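Local coordinates for protein CAS6A (Thermus thermophilus, PDB 4C97) that probably acts as a CRISPR-associated endoribonuclease that cleaves precursor CRISPR RNA for antiviral defence, at residues 121-133 with 227-241. The protein carries 1 engineered substitution. Sequence-based numbering, arbitrary orientation.
Sequences DLALRFASPTFFR and VGAKTSLGYGRARAE. With SO4 (sulfate ion), chain D; SO4 (sulfate ion), chain C.
Ser128 and the loop 234-237 form the tightly knit centre of this contact. Ser128 OG lies between the serine's own N and carbonyl carbon (chi1 79°), which turns it into the loop, where it donates to Gly234 O (2.7 Å), in the carbonyl plane on a lone pair, and accepts from Arg237 N (3.0 Å, N-H...O angle 168°). This buried hydroxyl thus ties together both ends of the Gly234-Arg237 turn, while Gly236 N reaches Pro129 O from above the carbonyl plane. Next to it, Phe131 brings its edge, CE2 leading, over one face of Tyr235, 3.6 Å from Tyr235 CG, with the ring planes 61° apart in a T-shaped pair; Ala229 CB lies by CE1 of the phenylalanine and Lys230 CG by CZ, obliquely to the ring. Tyr235 OH is hydrogen-bonded to Thr189 OG1. The loop 227-237 contains the glycine-rich sequence Gly-Ala-Lys-Thr-Ser-Leu-Gly-Tyr-Gly, characteristic of Cas6 and other RAMP proteins, and leads into the C-terminal edge strand of the second ferredoxin-like domain. That strand, 238-241, pairs antiparallel with 121-127: Arg125 and Arg239 are joined by two backbone hydrogen bonds, one in each direction, and Ala240 packs against Leu122 CD1 and Leu124 CD2 on the helix 144-158 side. On the other face the contact loosens. Glu241 OE1 turns to Arg199, and Arg237 brings its guanidinium edge to a sulfate ion, probably from the crystallisation liquor, with NH1 3.2 Å from sulfate O1; this is consistent with, but not evidence of, an RNA-phosphate site. In one of two modelled conformers, and so less certainly, Arg125 NH2 shares that O1 at 3.0 Å, while Arg125 NE makes a long salt bridge (3.8 Å) to Glu241 OE2, supplemented by a shared water.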
# COMPACT_ATOMS: atom_id res chain seq x y z
N ASP A 121 11.78 16.03 2.09
CA ASP A 121 10.33 16.10 1.92
C ASP A 121 9.76 14.81 1.38
O ASP A 121 10.38 14.13 0.54
CB ASP A 121 9.94 17.21 0.95
CG ASP A 121 10.31 18.59 1.45
OD1 ASP A 121 10.28 18.82 2.67
OD2 ASP A 121 10.64 19.43 0.58
N LEU A 122 8.58 14.44 1.86
CA LEU A 122 7.86 13.30 1.29
C LEU A 122 6.38 13.64 1.22
O LEU A 122 5.72 13.85 2.24
CB LEU A 122 8.08 12.03 2.12
CG LEU A 122 7.25 10.81 1.66
CD1 LEU A 122 7.63 10.37 0.25
CD2 LEU A 122 7.37 9.69 2.65
N ALA A 123 5.88 13.74 -0.01
CA ALA A 123 4.46 14.00 -0.23
C ALA A 123 3.77 12.68 -0.47
O ALA A 123 4.11 11.98 -1.42
CB ALA A 123 4.27 14.91 -1.42
N LEU A 124 2.83 12.34 0.39
CA LEU A 124 2.04 11.14 0.22
C LEU A 124 0.61 11.48 -0.09
O LEU A 124 0.02 12.40 0.50
CB LEU A 124 2.07 10.26 1.47
CG LEU A 124 3.39 9.58 1.79
CD1 LEU A 124 3.24 8.80 3.08
CD2 LEU A 124 3.80 8.65 0.64
N ARG A 125 0.05 10.72 -1.02
CA ARG A 125 -1.37 10.76 -1.28
C ARG A 125 -2.00 9.50 -0.73
O ARG A 125 -1.59 8.37 -1.04
CB ARG A 125 -1.71 10.90 -2.77
CG ARG A 125 -3.23 11.03 -2.98
CD ARG A 125 -3.63 11.50 -4.35
NE ARG A 125 -3.69 10.40 -5.31
CZ ARG A 125 -4.74 9.59 -5.45
NH1 ARG A 125 -5.83 9.73 -4.71
NH2 ARG A 125 -4.69 8.62 -6.35
N PHE A 126 -2.98 9.71 0.13
CA PHE A 126 -3.75 8.64 0.74
C PHE A 126 -5.01 8.51 -0.09
O PHE A 126 -5.89 9.38 -0.08
CB PHE A 126 -4.05 8.99 2.20
CG PHE A 126 -2.81 9.15 3.05
CD1 PHE A 126 -2.23 8.05 3.65
CD2 PHE A 126 -2.18 10.39 3.18
CE1 PHE A 126 -1.09 8.19 4.41
CE2 PHE A 126 -1.05 10.51 3.92
CZ PHE A 126 -0.49 9.42 4.53
N ALA A 127 -5.06 7.41 -0.83
CA ALA A 127 -6.04 7.20 -1.89
C ALA A 127 -7.23 6.36 -1.44
O ALA A 127 -8.23 6.27 -2.16
CB ALA A 127 -5.38 6.55 -3.12
N SER A 128 -7.10 5.70 -0.30
CA SER A 128 -8.25 5.05 0.33
C SER A 128 -8.15 5.33 1.82
O SER A 128 -7.10 5.72 2.30
CB SER A 128 -8.25 3.55 0.04
OG SER A 128 -7.33 2.88 0.87
N PRO A 129 -9.24 5.12 2.56
CA PRO A 129 -9.21 5.56 3.96
C PRO A 129 -8.08 4.89 4.75
O PRO A 129 -7.91 3.68 4.68
CB PRO A 129 -10.59 5.16 4.48
CG PRO A 129 -11.46 5.20 3.25
CD PRO A 129 -10.57 4.63 2.17
N THR A 130 -7.32 5.71 5.48
CA THR A 130 -6.12 5.27 6.16
C THR A 130 -6.25 5.50 7.65
O THR A 130 -6.65 6.60 8.09
CB THR A 130 -4.90 6.04 5.60
OG1 THR A 130 -4.78 5.80 4.18
CG2 THR A 130 -3.63 5.63 6.28
N PHE A 131 -5.96 4.48 8.44
CA PHE A 131 -6.07 4.57 9.89
C PHE A 131 -5.09 3.63 10.59
O PHE A 131 -4.43 2.79 9.94
CB PHE A 131 -7.53 4.33 10.35
CG PHE A 131 -8.10 3.00 9.93
CD1 PHE A 131 -7.96 1.89 10.76
CD2 PHE A 131 -8.79 2.85 8.74
CE1 PHE A 131 -8.50 0.66 10.40
CE2 PHE A 131 -9.32 1.61 8.37
CZ PHE A 131 -9.16 0.54 9.20
N PHE A 132 -5.01 3.79 11.90
CA PHE A 132 -4.01 3.11 12.74
C PHE A 132 -4.68 2.59 13.97
O PHE A 132 -5.69 3.10 14.41
CB PHE A 132 -2.89 4.11 13.13
CG PHE A 132 -2.30 4.77 11.95
CD1 PHE A 132 -1.25 4.18 11.27
CD2 PHE A 132 -2.85 5.94 11.44
CE1 PHE A 132 -0.75 4.75 10.14
CE2 PHE A 132 -2.36 6.52 10.33
CZ PHE A 132 -1.30 5.92 9.65
N ARG A 133 -4.14 1.50 14.52
CA ARG A 133 -4.70 0.96 15.74
C ARG A 133 -3.96 1.59 16.91
O ARG A 133 -2.75 1.54 16.97
CB ARG A 133 -4.56 -0.56 15.78
CG ARG A 133 -5.27 -1.19 16.98
CD ARG A 133 -5.30 -2.72 16.87
NE ARG A 133 -5.93 -3.36 18.03
CZ ARG A 133 -7.23 -3.31 18.32
NH1 ARG A 133 -8.06 -2.62 17.55
NH2 ARG A 133 -7.69 -3.95 19.39
N VAL A 227 -0.42 1.92 3.85
CA VAL A 227 -0.09 2.55 5.12
C VAL A 227 -1.12 2.19 6.18
O VAL A 227 -2.32 2.23 5.93
CB VAL A 227 -0.07 4.07 4.97
CG1 VAL A 227 0.14 4.72 6.33
CG2 VAL A 227 1.04 4.54 4.01
N GLY A 228 -0.65 1.86 7.37
CA GLY A 228 -1.52 1.64 8.51
C GLY A 228 -2.22 0.30 8.54
O GLY A 228 -1.71 -0.70 8.03
N ALA A 229 -3.39 0.30 9.15
CA ALA A 229 -4.10 -0.93 9.47
C ALA A 229 -5.01 -1.41 8.35
O ALA A 229 -5.53 -0.62 7.57
CB ALA A 229 -4.91 -0.72 10.73
N LYS A 230 -5.23 -2.72 8.33
CA LYS A 230 -6.21 -3.35 7.45
C LYS A 230 -5.93 -3.08 5.98
O LYS A 230 -6.85 -2.93 5.18
CB LYS A 230 -7.63 -2.96 7.88
CG LYS A 230 -7.78 -3.25 9.36
CD LYS A 230 -9.00 -4.04 9.72
CE LYS A 230 -9.02 -4.34 11.21
NZ LYS A 230 -8.44 -5.68 11.52
N THR A 231 -4.65 -3.06 5.62
CA THR A 231 -4.31 -2.96 4.21
C THR A 231 -4.76 -4.21 3.44
O THR A 231 -4.85 -4.17 2.22
CB THR A 231 -2.81 -2.72 4.01
OG1 THR A 231 -2.06 -3.76 4.67
CG2 THR A 231 -2.43 -1.39 4.56
N SER A 232 -5.06 -5.29 4.15
CA SER A 232 -5.57 -6.50 3.50
C SER A 232 -7.01 -6.29 3.01
O SER A 232 -7.54 -7.11 2.23
CB SER A 232 -5.49 -7.71 4.43
OG SER A 232 -6.39 -7.57 5.53
N LEU A 233 -7.64 -5.22 3.48
CA LEU A 233 -9.01 -4.90 3.09
C LEU A 233 -9.11 -3.67 2.21
O LEU A 233 -10.20 -3.16 1.96
CB LEU A 233 -9.92 -4.75 4.33
CG LEU A 233 -10.12 -6.02 5.14
CD1 LEU A 233 -10.83 -5.68 6.46
CD2 LEU A 233 -10.94 -7.04 4.37
N GLY A 234 -7.97 -3.22 1.68
CA GLY A 234 -8.00 -2.11 0.75
C GLY A 234 -7.84 -0.74 1.36
O GLY A 234 -7.82 0.26 0.63
N TYR A 235 -7.73 -0.69 2.68
CA TYR A 235 -7.50 0.57 3.39
C TYR A 235 -6.03 0.94 3.25
O TYR A 235 -5.16 0.08 2.99
CB TYR A 235 -7.89 0.45 4.87
CG TYR A 235 -9.36 0.15 5.04
CD1 TYR A 235 -10.32 1.10 4.70
CD2 TYR A 235 -9.79 -1.08 5.51
CE1 TYR A 235 -11.65 0.84 4.83
CE2 TYR A 235 -11.13 -1.34 5.67
CZ TYR A 235 -12.06 -0.38 5.32
OH TYR A 235 -13.42 -0.61 5.46
N GLY A 236 -5.73 2.22 3.41
CA GLY A 236 -4.34 2.64 3.43
C GLY A 236 -3.61 2.61 2.10
O GLY A 236 -2.38 2.62 2.08
N ARG A 237 -4.35 2.62 0.99
CA ARG A 237 -3.72 2.63 -0.31
C ARG A 237 -3.12 4.02 -0.49
O ARG A 237 -3.79 5.03 -0.27
CB ARG A 237 -4.73 2.27 -1.41
CG ARG A 237 -4.13 2.34 -2.80
CD ARG A 237 -4.99 1.60 -3.82
NE ARG A 237 -6.39 2.00 -3.88
CZ ARG A 237 -6.86 3.03 -4.57
NH1 ARG A 237 -6.02 3.82 -5.23
NH2 ARG A 237 -8.15 3.28 -4.61
N ALA A 238 -1.84 4.07 -0.82
CA ALA A 238 -1.12 5.33 -0.82
C ALA A 238 -0.01 5.30 -1.82
O ALA A 238 0.46 4.24 -2.21
CB ALA A 238 -0.55 5.60 0.55
N ARG A 239 0.40 6.49 -2.23
CA ARG A 239 1.59 6.62 -3.06
C ARG A 239 2.30 7.94 -2.85
O ARG A 239 1.70 8.94 -2.45
CB ARG A 239 1.23 6.48 -4.54
CG ARG A 239 0.45 7.63 -5.12
CD ARG A 239 0.03 7.36 -6.57
NE ARG A 239 1.17 6.97 -7.39
CZ ARG A 239 1.09 6.28 -8.52
NH1 ARG A 239 -0.08 5.87 -8.99
NH2 ARG A 239 2.20 5.97 -9.18
N ALA A 240 3.60 7.96 -3.14
CA ALA A 240 4.35 9.20 -3.09
C ALA A 240 4.11 10.03 -4.34
O ALA A 240 3.95 9.49 -5.44
CB ALA A 240 5.84 8.93 -2.92
N GLU A 241 4.11 11.35 -4.16
CA GLU A 241 3.90 12.32 -5.23
C GLU A 241 5.01 13.33 -5.21
O GLU A 241 5.87 13.30 -4.32
CB GLU A 241 2.60 13.12 -5.01
CG GLU A 241 1.32 12.34 -4.99
CD GLU A 241 0.10 13.25 -4.94
OE1 GLU A 241 0.12 14.26 -4.22
OE2 GLU A 241 -0.89 12.94 -5.64
S SO4 D . -7.69 6.56 -7.32
O1 SO4 D . -6.28 6.21 -7.29
O2 SO4 D . -7.89 7.69 -6.40
O3 SO4 D . -8.06 6.97 -8.67
O4 SO4 D . -8.58 5.48 -6.91
S SO4 C . -9.47 -8.70 10.21
O1 SO4 C . -9.46 -7.58 9.31
O2 SO4 C . -9.67 -8.17 11.55
O3 SO4 C . -10.53 -9.61 9.82
O4 SO4 C . -8.21 -9.43 10.14
O HOH W 1 7.55 13.37 -2.33
O HOH W 2 -0.86 10.84 -6.92
O HOH W 3 -5.09 2.10 6.83